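Local structure of DNA helicase RecQ (Deinococcus radiodurans, 4Q48) at residues A[399-402]-A[403-406]; A[320-323]-A[324-328]; A[386-390]-A[391-395]; A[227-231]-A[232-236]. The protein probably couples ATP hydrolysis to 3'-5' unwinding of duplex DNA, this chain being its catalytic core of helicase, zinc-binding and RQC domains. All blocks are in the same frame, centred on the assembly; numbering follows the deposited sequence.

Contact 1. Residues A[399-402]-A[403-406]; sequences GNCD and VCLN. With ZN (zinc ion), chain C.
Cys-401 and Cys-404 meet at a zinc ion as two of the four ligands of the Cys4 site in the RecQ zinc-binding domain; Cys-381 and Cys-398 complete the coordination. Zinc lies 2.3 Å from Cys-401 SG and 2.4 Å from Cys-404 SG. This is the compact side of the contact. Cys-401 is the N-cap of helix 402-405, and its SG, lodged between the backbone N and the carbonyl carbon (chi1 73°), accepts from Cys-404 N at 3.3 Å in a nearly straight bond. Cys-404 SG is held from the loop in the same manner, by Gly-399 N at 3.3 Å. Each sulfur thus takes at least one N-H besides the metal, which probably eases its negative charge. Val-403, also buried, sets CB beside Cys-401 SG. Asp-402 makes a weak bond from OD1 to Val-403 N, but its carboxylate is held chiefly against strand 212-218, OD2 by Val-216 N, with OD1 in a salt bridge to Arg-382.

Away from the metal the packing thins towards solvent at Leu-405 and Asn-406. Exposed Leu-405 lays CD2 by Gly-399 O, 3.5 Å away. Two helical bonds tie this side: Leu-405 N reaches Cys-401 O at 2.9 Å, and Asn-406 N meets Asp-402 O at 2.8 Å.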
loop_
_atom_site.group_PDB
_atom_site.type_symbol
_atom_site.label_atom_id
_atom_site.label_comp_id
_atom_site.label_asym_id
_atom_site.label_seq_id
_atom_site.Cartn_x
_atom_site.Cartn_y
_atom_site.Cartn_z
ATOM N N GLY A 399 -18.315 -1.682 -10.815
ATOM C CA GLY A 399 -19.758 -1.748 -10.681
ATOM C C GLY A 399 -20.211 -1.785 -9.231
ATOM O O GLY A 399 -21.377 -2.051 -8.935
ATOM N N ASN A 400 -19.283 -1.548 -8.313
ATOM C CA ASN A 400 -19.637 -1.486 -6.909
ATOM C C ASN A 400 -18.914 -0.325 -6.235
ATOM O O ASN A 400 -18.438 -0.443 -5.108
ATOM C CB ASN A 400 -19.300 -2.788 -6.202
ATOM C CG ASN A 400 -20.101 -2.977 -4.930
ATOM O OD1 ASN A 400 -21.290 -2.636 -4.884
ATOM N ND2 ASN A 400 -19.451 -3.496 -3.873
ATOM N N CYS A 401 -18.861 0.814 -6.914
ATOM C CA CYS A 401 -18.364 2.023 -6.273
ATOM C C CYS A 401 -19.268 3.184 -6.681
ATOM O O CYS A 401 -20.034 3.066 -7.651
ATOM C CB CYS A 401 -16.900 2.286 -6.644
ATOM S SG CYS A 401 -16.661 2.863 -8.297
ATOM N N ASP A 402 -19.239 4.270 -5.913
ATOM C CA ASP A 402 -20.147 5.368 -6.193
ATOM C C ASP A 402 -19.903 5.999 -7.555
ATOM O O ASP A 402 -20.844 6.439 -8.194
ATOM C CB ASP A 402 -20.083 6.418 -5.095
ATOM C CG ASP A 402 -18.713 7.008 -4.927
ATOM O OD1 ASP A 402 -17.743 6.514 -5.567
ATOM O OD2 ASP A 402 -18.609 7.952 -4.113
ATOM N N VAL A 403 -18.664 6.014 -8.027
ATOM C CA VAL A 403 -18.391 6.528 -9.364
ATOM C C VAL A 403 -19.026 5.657 -10.444
ATOM O O VAL A 403 -19.673 6.171 -11.361
ATOM C CB VAL A 403 -16.867 6.616 -9.619
ATOM C CG1 VAL A 403 -16.559 6.827 -11.099
ATOM C CG2 VAL A 403 -16.248 7.704 -8.751
ATOM N N CYS A 404 -18.853 4.338 -10.312
ATOM C CA CYS A 404 -19.425 3.359 -11.240
ATOM C C CYS A 404 -20.962 3.431 -11.274
ATOM O O CYS A 404 -21.571 3.405 -12.346
ATOM C CB CYS A 404 -18.980 1.945 -10.858
ATOM S SG CYS A 404 -17.531 1.369 -11.658
ATOM N N LEU A 405 -21.572 3.544 -10.091
ATOM C CA LEU A 405 -23.020 3.472 -9.957
ATOM C C LEU A 405 -23.693 4.818 -10.237
ATOM O O LEU A 405 -24.813 4.880 -10.738
ATOM C CB LEU A 405 -23.405 2.978 -8.542
ATOM C CG LEU A 405 -22.975 1.573 -8.101
ATOM C CD1 LEU A 405 -23.152 1.346 -6.583
ATOM C CD2 LEU A 405 -23.700 0.511 -8.909
ATOM N N ASN A 406 -22.995 5.902 -9.953
ATOM C CA ASN A 406 -23.553 7.221 -10.198
ATOM C C ASN A 406 -22.515 8.067 -10.893
ATOM O O ASN A 406 -21.897 8.932 -10.278
ATOM C CB ASN A 406 -24.006 7.835 -8.882
ATOM C CG ASN A 406 -24.834 6.848 -8.067
ATOM O OD1 ASN A 406 -25.985 6.557 -8.411
ATOM N ND2 ASN A 406 -24.225 6.282 -7.015
HETATM ZN ZN ZN C . -16.174 1.101 -9.707
#

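Contact 2. Residues A[320-323]-A[324-328]; sequences YYQE and TGRAG
Thr-324 N donates to Tyr-320 O (2.9 Å) and Gly-325 N to Tyr-321 O (2.9 Å), both in the i to i+4 pattern of helix 317-324. Arg-326 N then bonds to Glu-323 O at 3.1 Å, and a type I beta turn from Thr-324 to Ala-327 leads the chain off.

Thr-324 sets OG1 between its backbone N and carbonyl carbon (chi1 63°), from where the hydroxyl also donates to Tyr-320 O at 3.0 Å, on the opposite face of that carbonyl from the amide. Its other branch, CG2, lies over one face of the Tyr-320 ring in a CH-pi contact, 3.6 Å from the ring centroid and offset toward the rim. The QETGRAG sequence here begins motif VI of the second RecA-like domain of RecQ helicases. With an alanine at Thr-324, both hydroxyl and CG2 go, and Tyr-320 would probably lose the second donor to its carbonyl and the methyl that backs its ring.

Gln-322 and Arg-326 run side by side, amide and guanidinium planes 32° apart, with Gln-322 CG over one guanidinium face. Arg-326 NH1 finds its polar partner in Tyr-242 OH.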
loop_
_atom_site.group_PDB
_atom_site.type_symbol
_atom_site.label_atom_id
_atom_site.label_comp_id
_atom_site.label_asym_id
_atom_site.label_seq_id
_atom_site.Cartn_x
_atom_site.Cartn_y
_atom_site.Cartn_z
ATOM N N TYR A 320 -5.928 4.422 4.429
ATOM C CA TYR A 320 -7.304 4.348 3.973
ATOM C C TYR A 320 -7.661 2.897 3.649
ATOM O O TYR A 320 -8.725 2.393 4.035
ATOM C CB TYR A 320 -7.518 5.276 2.772
ATOM C CG TYR A 320 -8.882 5.162 2.151
ATOM C CD1 TYR A 320 -9.995 5.749 2.732
ATOM C CD2 TYR A 320 -9.066 4.422 0.993
ATOM C CE1 TYR A 320 -11.255 5.616 2.156
ATOM C CE2 TYR A 320 -10.306 4.289 0.417
ATOM C CZ TYR A 320 -11.404 4.885 0.996
ATOM O OH TYR A 320 -12.641 4.736 0.390
ATOM N N TYR A 321 -6.769 2.215 2.953
ATOM C CA TYR A 321 -7.012 0.819 2.610
ATOM C C TYR A 321 -7.060 -0.091 3.851
ATOM O O TYR A 321 -7.891 -1.004 3.940
ATOM C CB TYR A 321 -5.939 0.323 1.648
ATOM C CG TYR A 321 -6.147 -1.091 1.246
ATOM C CD1 TYR A 321 -7.016 -1.416 0.206
ATOM C CD2 TYR A 321 -5.520 -2.120 1.934
ATOM C CE1 TYR A 321 -7.221 -2.736 -0.164
ATOM C CE2 TYR A 321 -5.729 -3.435 1.587
ATOM C CZ TYR A 321 -6.569 -3.737 0.539
ATOM O OH TYR A 321 -6.739 -5.050 0.207
ATOM N N GLN A 322 -6.184 0.148 4.821
ATOM C CA GLN A 322 -6.188 -0.728 5.979
ATOM C C GLN A 322 -7.457 -0.418 6.774
ATOM O O GLN A 322 -8.132 -1.324 7.271
ATOM C CB GLN A 322 -4.947 -0.556 6.871
ATOM C CG GLN A 322 -5.233 -1.029 8.307
ATOM C CD GLN A 322 -4.189 -0.644 9.353
ATOM O OE1 GLN A 322 -3.730 0.504 9.409
ATOM N NE2 GLN A 322 -3.846 -1.597 10.222
ATOM N N GLU A 323 -7.809 0.859 6.864
ATOM C CA GLU A 323 -8.968 1.216 7.658
ATOM C C GLU A 323 -10.285 0.720 7.033
ATOM O O GLU A 323 -11.012 -0.016 7.661
ATOM C CB GLU A 323 -9.005 2.720 7.881
ATOM C CG GLU A 323 -8.084 3.174 8.968
ATOM C CD GLU A 323 -7.604 4.600 8.769
ATOM O OE1 GLU A 323 -8.353 5.395 8.157
ATOM O OE2 GLU A 323 -6.467 4.922 9.198
ATOM N N THR A 324 -10.570 1.080 5.791
ATOM C CA THR A 324 -11.749 0.558 5.134
ATOM C C THR A 324 -11.743 -0.975 5.123
ATOM O O THR A 324 -12.804 -1.615 5.115
ATOM C CB THR A 324 -11.869 1.046 3.674
ATOM O OG1 THR A 324 -10.762 0.553 2.923
ATOM C CG2 THR A 324 -11.914 2.552 3.584
ATOM N N GLY A 325 -10.544 -1.556 5.079
ATOM C CA GLY A 325 -10.399 -2.987 4.957
ATOM C C GLY A 325 -10.850 -3.758 6.168
ATOM O O GLY A 325 -10.939 -4.972 6.126
ATOM N N ARG A 326 -11.139 -3.066 7.258
ATOM C CA ARG A 326 -11.610 -3.745 8.460
ATOM C C ARG A 326 -13.062 -4.099 8.348
ATOM O O ARG A 326 -13.640 -4.711 9.248
ATOM C CB ARG A 326 -11.402 -2.884 9.701
ATOM C CG ARG A 326 -9.974 -2.633 10.033
ATOM C CD ARG A 326 -9.822 -2.289 11.466
ATOM N NE ARG A 326 -8.466 -2.530 11.937
ATOM C CZ ARG A 326 -7.515 -1.609 11.914
ATOM N NH1 ARG A 326 -7.790 -0.402 11.429
ATOM N NH2 ARG A 326 -6.299 -1.889 12.378
ATOM N N ALA A 327 -13.641 -3.756 7.214
ATOM C CA ALA A 327 -15.044 -3.970 6.994
ATOM C C ALA A 327 -15.230 -5.264 6.251
ATOM O O ALA A 327 -14.304 -5.741 5.628
ATOM C CB ALA A 327 -15.641 -2.814 6.223
ATOM N N GLY A 328 -16.406 -5.865 6.410
ATOM C CA GLY A 328 -16.823 -6.995 5.624
ATOM C C GLY A 328 -15.901 -8.190 5.653
ATOM O O GLY A 328 -15.698 -8.836 4.632
#

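Contact 3. Residues A[386-390]-A[391-395]; sequences LLHYF and GEELS
A Schellman motif ends helix 382-389 of the zinc-binding domain, with Gly-391 as its C-prime residue. Gly-391 N donates to His-388 O (2.9 Å) and Glu-392 N to Leu-387 O (3.0 Å). Leu-387 O has a second donor in Phe-390 N, which arrives from the face opposite Glu-392 N, so two amides clasp this carbonyl. The turn depends on the positive phi of Gly-391 (85°), where a CB would be jammed against Phe-390 O.

Beyond the turn the chain folds back along the helix, and His-388 and Glu-393 come to lie alongside each other, pointing the same way. Glu-393 bends at its second torsion (chi2 -58°), bringing the carboxylate to the edge of the imidazole near its plane. His-388 ND1 and Glu-393 OE2 are modelled 2.4 Å apart, too short to be reliable; the pair is best read as a histidine-carboxylate hydrogen bond of uncertain length. The two flat groups stand 75° apart. On another side of the turn Leu-387 and Glu-392 also run side by side, CD2 of the leucine 4.2 Å from Glu-392 OE1. That carboxylate is fixed by Ser-206 OG and Phe-207 N. Leu-387 CD1 makes a loose apolar contact with Leu-394 CB at 4.4 Å.

Leu-386 and Tyr-389 pack on helices 317-324 and 359-376, while the Phe-390 ring meets Phe-207 and Tyr-321, so the end of helix 382-389 is set against the linker after strand 202-204 and against the second helicase domain.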
loop_
_atom_site.group_PDB
_atom_site.type_symbol
_atom_site.label_atom_id
_atom_site.label_comp_id
_atom_site.label_asym_id
_atom_site.label_seq_id
_atom_site.Cartn_x
_atom_site.Cartn_y
_atom_site.Cartn_z
ATOM N N LEU A 386 -7.751 2.943 -6.833
ATOM C CA LEU A 386 -7.263 2.491 -5.515
ATOM C C LEU A 386 -6.300 1.321 -5.633
ATOM O O LEU A 386 -5.217 1.337 -5.057
ATOM C CB LEU A 386 -8.441 2.097 -4.608
ATOM C CG LEU A 386 -8.185 1.352 -3.291
ATOM C CD1 LEU A 386 -7.402 2.219 -2.323
ATOM C CD2 LEU A 386 -9.482 0.964 -2.644
ATOM N N LEU A 387 -6.692 0.335 -6.433
ATOM C CA LEU A 387 -5.946 -0.900 -6.586
ATOM C C LEU A 387 -4.659 -0.638 -7.367
ATOM O O LEU A 387 -3.628 -1.272 -7.108
ATOM C CB LEU A 387 -6.829 -1.952 -7.267
ATOM C CG LEU A 387 -8.029 -2.408 -6.394
ATOM C CD1 LEU A 387 -8.887 -3.442 -7.080
ATOM C CD2 LEU A 387 -7.579 -2.944 -5.052
ATOM N N HIS A 388 -4.704 0.337 -8.276
ATOM C CA HIS A 388 -3.541 0.708 -9.080
ATOM C C HIS A 388 -2.389 1.223 -8.202
ATOM O O HIS A 388 -1.214 0.970 -8.467
ATOM C CB HIS A 388 -3.934 1.768 -10.114
ATOM C CG HIS A 388 -2.763 2.400 -10.808
ATOM N ND1 HIS A 388 -2.140 1.822 -11.900
ATOM C CD2 HIS A 388 -2.078 3.537 -10.543
ATOM C CE1 HIS A 388 -1.131 2.584 -12.281
ATOM N NE2 HIS A 388 -1.072 3.630 -11.476
ATOM N N TYR A 389 -2.733 1.930 -7.138
ATOM C CA TYR A 389 -1.739 2.430 -6.198
ATOM C C TYR A 389 -0.923 1.272 -5.598
ATOM O O TYR A 389 0.251 1.425 -5.283
ATOM C CB TYR A 389 -2.436 3.205 -5.099
ATOM C CG TYR A 389 -1.556 3.977 -4.159
ATOM C CD1 TYR A 389 -1.049 5.229 -4.517
ATOM C CD2 TYR A 389 -1.219 3.462 -2.908
ATOM C CE1 TYR A 389 -0.234 5.959 -3.642
ATOM C CE2 TYR A 389 -0.404 4.189 -2.020
ATOM C CZ TYR A 389 0.073 5.439 -2.391
ATOM O OH TYR A 389 0.869 6.162 -1.522
ATOM N N PHE A 390 -1.542 0.106 -5.460
ATOM C CA PHE A 390 -0.849 -1.038 -4.887
ATOM C C PHE A 390 -0.299 -1.943 -5.991
ATOM O O PHE A 390 0.159 -3.050 -5.719
ATOM C CB PHE A 390 -1.788 -1.840 -3.955
ATOM C CG PHE A 390 -2.274 -1.060 -2.782
ATOM C CD1 PHE A 390 -1.455 -0.849 -1.679
ATOM C CD2 PHE A 390 -3.531 -0.484 -2.796
ATOM C CE1 PHE A 390 -1.891 -0.086 -0.595
ATOM C CE2 PHE A 390 -3.985 0.280 -1.717
ATOM C CZ PHE A 390 -3.161 0.479 -0.614
ATOM N N GLY A 391 -0.311 -1.466 -7.228
ATOM C CA GLY A 391 0.261 -2.231 -8.313
ATOM C C GLY A 391 -0.655 -3.261 -8.939
ATOM O O GLY A 391 -0.227 -4.038 -9.789
ATOM N N GLU A 392 -1.914 -3.288 -8.525
ATOM C CA GLU A 392 -2.886 -4.181 -9.146
ATOM C C GLU A 392 -3.683 -3.419 -10.202
ATOM O O GLU A 392 -4.133 -2.305 -9.947
ATOM C CB GLU A 392 -3.828 -4.776 -8.101
ATOM C CG GLU A 392 -4.978 -5.587 -8.677
ATOM C CD GLU A 392 -5.719 -6.380 -7.605
ATOM O OE1 GLU A 392 -5.383 -6.220 -6.416
ATOM O OE2 GLU A 392 -6.651 -7.140 -7.945
ATOM N N GLU A 393 -3.832 -4.002 -11.395
ATOM C CA GLU A 393 -4.612 -3.382 -12.467
ATOM C C GLU A 393 -5.917 -4.149 -12.665
ATOM O O GLU A 393 -5.902 -5.303 -13.067
ATOM C CB GLU A 393 -3.820 -3.329 -13.768
ATOM C CG GLU A 393 -2.521 -2.492 -13.686
ATOM C CD GLU A 393 -2.735 -1.017 -13.260
ATOM O OE1 GLU A 393 -3.705 -0.357 -13.726
ATOM O OE2 GLU A 393 -1.923 -0.519 -12.434
ATOM N N LEU A 394 -7.049 -3.506 -12.391
ATOM C CA LEU A 394 -8.348 -4.150 -12.585
ATOM C C LEU A 394 -8.901 -3.769 -13.956
ATOM O O LEU A 394 -9.353 -2.651 -14.160
ATOM C CB LEU A 394 -9.329 -3.724 -11.484
ATOM C CG LEU A 394 -10.606 -4.562 -11.347
ATOM C CD1 LEU A 394 -10.290 -5.873 -10.611
ATOM C CD2 LEU A 394 -11.791 -3.804 -10.719
ATOM N N SER A 395 -8.915 -4.715 -14.880
ATOM C CA SER A 395 -9.143 -4.398 -16.293
ATOM C C SER A 395 -10.425 -3.611 -16.524
ATOM O O SER A 395 -10.437 -2.612 -17.246
ATOM C CB SER A 395 -9.175 -5.686 -17.117
ATOM O OG SER A 395 -8.179 -6.581 -16.652
#

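Contact 4. Residues A[227-231]-A[232-236]; sequences LHFIR and EEHPG
Phe-229 and His-234 come together through different first torsions: the phenylalanine sets CG trans to its backbone N (chi1 170°), the histidine sets CG trans to its carbonyl carbon (chi1 -68°). They mark the C-terminal end of helix 222-233, which follows the edge strand 212-218 of the parallel sheet in the second RecA-like domain. Glu-232 N to His-228 O (2.8 Å) and Glu-233 N to Phe-229 O (2.9 Å) are its regular closing bonds, and His-234 is the first residue to leave helical geometry.

The edge of the imidazole is directed at the face of the phenyl ring in an offset edge-to-face pair, centroids 5.5 Å apart and planes at 65°. His-234 CD2 makes the nearest approach, 3.7 Å from Phe-229 CZ, and NE2 bonds to Thr-335 OG1. Glu-233 comes to the edge of the phenyl ring instead, OE2 in the ring plane 3.6 Å from Phe-229 CE1; the same oxygen forms a salt bridge with Arg-215. Phe-229 is also stacked on Trp-337. Replacing Phe-229 with an alanine would probably open a gap beside Trp-337 and leave the His-234 imidazole without its aromatic partner.

On the exposed side, His-228 and Glu-232 point the same way. Here Glu-232 CB sits over one face of the His-228 ring in a long CH-pi contact, 4.3 Å from the centroid.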
loop_
_atom_site.group_PDB
_atom_site.type_symbol
_atom_site.label_atom_id
_atom_site.label_comp_id
_atom_site.label_asym_id
_atom_site.label_seq_id
_atom_site.Cartn_x
_atom_site.Cartn_y
_atom_site.Cartn_z
ATOM N N LEU A 227 -25.325 10.292 10.076
ATOM C CA LEU A 227 -26.483 9.740 10.744
ATOM C C LEU A 227 -27.482 9.329 9.692
ATOM O O LEU A 227 -28.080 8.249 9.757
ATOM C CB LEU A 227 -27.072 10.743 11.733
ATOM C CG LEU A 227 -28.281 10.261 12.519
ATOM C CD1 LEU A 227 -27.917 8.968 13.217
ATOM C CD2 LEU A 227 -28.609 11.307 13.553
ATOM N N HIS A 228 -27.672 10.184 8.700
ATOM C CA HIS A 228 -28.600 9.789 7.667
ATOM C C HIS A 228 -28.106 8.467 7.026
ATOM O O HIS A 228 -28.894 7.553 6.801
ATOM C CB HIS A 228 -28.743 10.859 6.609
ATOM C CG HIS A 228 -29.706 10.476 5.542
ATOM N ND1 HIS A 228 -29.312 10.141 4.266
ATOM C CD2 HIS A 228 -31.053 10.339 5.567
ATOM C CE1 HIS A 228 -30.374 9.822 3.549
ATOM N NE2 HIS A 228 -31.445 9.936 4.313
ATOM N N PHE A 229 -26.795 8.358 6.789
ATOM C CA PHE A 229 -26.201 7.153 6.225
ATOM C C PHE A 229 -26.468 5.950 7.122
ATOM O O PHE A 229 -26.970 4.922 6.677
ATOM C CB PHE A 229 -24.680 7.362 6.020
ATOM C CG PHE A 229 -23.911 6.107 5.659
ATOM C CD1 PHE A 229 -24.187 5.417 4.496
ATOM C CD2 PHE A 229 -22.896 5.640 6.490
ATOM C CE1 PHE A 229 -23.485 4.277 4.165
ATOM C CE2 PHE A 229 -22.178 4.485 6.166
ATOM C CZ PHE A 229 -22.460 3.809 5.002
ATOM N N ILE A 230 -26.169 6.102 8.402
ATOM C CA ILE A 230 -26.312 5.004 9.327
ATOM C C ILE A 230 -27.752 4.527 9.468
ATOM O O ILE A 230 -27.997 3.338 9.537
ATOM C CB ILE A 230 -25.750 5.384 10.686
ATOM C CG1 ILE A 230 -24.240 5.610 10.545
ATOM C CG2 ILE A 230 -26.069 4.301 11.716
ATOM C CD1 ILE A 230 -23.558 5.939 11.820
ATOM N N ARG A 231 -28.711 5.438 9.488
ATOM C CA ARG A 231 -30.104 5.027 9.663
ATOM C C ARG A 231 -30.697 4.511 8.370
ATOM O O ARG A 231 -31.446 3.540 8.356
ATOM C CB ARG A 231 -30.955 6.176 10.190
ATOM C CG ARG A 231 -30.892 6.302 11.706
ATOM C CD ARG A 231 -31.629 7.529 12.215
ATOM N NE ARG A 231 -31.440 7.684 13.651
ATOM C CZ ARG A 231 -31.745 8.787 14.323
ATOM N NH1 ARG A 231 -32.248 9.846 13.680
ATOM N NH2 ARG A 231 -31.526 8.840 15.636
ATOM N N GLU A 232 -30.371 5.174 7.272
ATOM C CA GLU A 232 -30.948 4.778 6.005
ATOM C C GLU A 232 -30.363 3.429 5.564
ATOM O O GLU A 232 -31.109 2.562 5.116
ATOM C CB GLU A 232 -30.741 5.887 4.956
ATOM C CG GLU A 232 -31.078 5.506 3.508
ATOM C CD GLU A 232 -32.537 5.156 3.311
ATOM O OE1 GLU A 232 -33.417 5.951 3.733
ATOM O OE2 GLU A 232 -32.798 4.071 2.739
ATOM N N GLU A 233 -29.057 3.217 5.739
ATOM C CA GLU A 233 -28.419 2.041 5.132
ATOM C C GLU A 233 -27.862 0.989 6.113
ATOM O O GLU A 233 -27.744 -0.186 5.741
ATOM C CB GLU A 233 -27.284 2.467 4.187
ATOM C CG GLU A 233 -27.749 2.809 2.782
ATOM C CD GLU A 233 -26.594 3.047 1.795
ATOM O OE1 GLU A 233 -26.192 2.023 1.177
ATOM O OE2 GLU A 233 -26.104 4.212 1.635
ATOM N N HIS A 234 -27.528 1.380 7.348
ATOM C CA HIS A 234 -26.966 0.416 8.299
ATOM C C HIS A 234 -27.514 0.517 9.730
ATOM O O HIS A 234 -26.756 0.436 10.694
ATOM C CB HIS A 234 -25.448 0.531 8.301
ATOM C CG HIS A 234 -24.828 0.067 7.021
ATOM N ND1 HIS A 234 -24.667 -1.267 6.715
ATOM C CD2 HIS A 234 -24.375 0.756 5.951
ATOM C CE1 HIS A 234 -24.130 -1.378 5.514
ATOM N NE2 HIS A 234 -23.939 -0.165 5.030
ATOM N N PRO A 235 -28.857 0.603 9.862
ATOM C CA PRO A 235 -29.554 0.995 11.085
ATOM C C PRO A 235 -29.026 0.400 12.392
ATOM O O PRO A 235 -28.752 1.192 13.313
ATOM C CB PRO A 235 -30.966 0.496 10.825
ATOM C CG PRO A 235 -31.098 0.567 9.345
ATOM C CD PRO A 235 -29.816 0.117 8.843
ATOM N N GLY A 236 -28.887 -0.917 12.509
ATOM C CA GLY A 236 -28.438 -1.462 13.780
ATOM C C GLY A 236 -27.136 -2.240 13.716
ATOM O O GLY A 236 -26.887 -3.095 14.552
#

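Along the chain contact 4 comes first, then contacts 2, 3 and 1. Contacts 4 and 2 belong to the second helicase domain, on helices 222-233 and 317-324 around one parallel six-stranded sheet, their centres about 19 Å apart. Contacts 3 and 1 lie in the zinc-binding domain, about 17 Å between centres, and are separated by only a few residues of the loop between helices 382-389 and 402-405, Cys-398 among them. Contacts 2 and 3 touch where Tyr-321 CB packs on Phe-390 CZ at 3.6 Å, joining the two domains. Contacts 3 and 4, about 30 Å apart, are the most distant pair. The zinc-binding domain thus rests on the second helicase domain near motif VI.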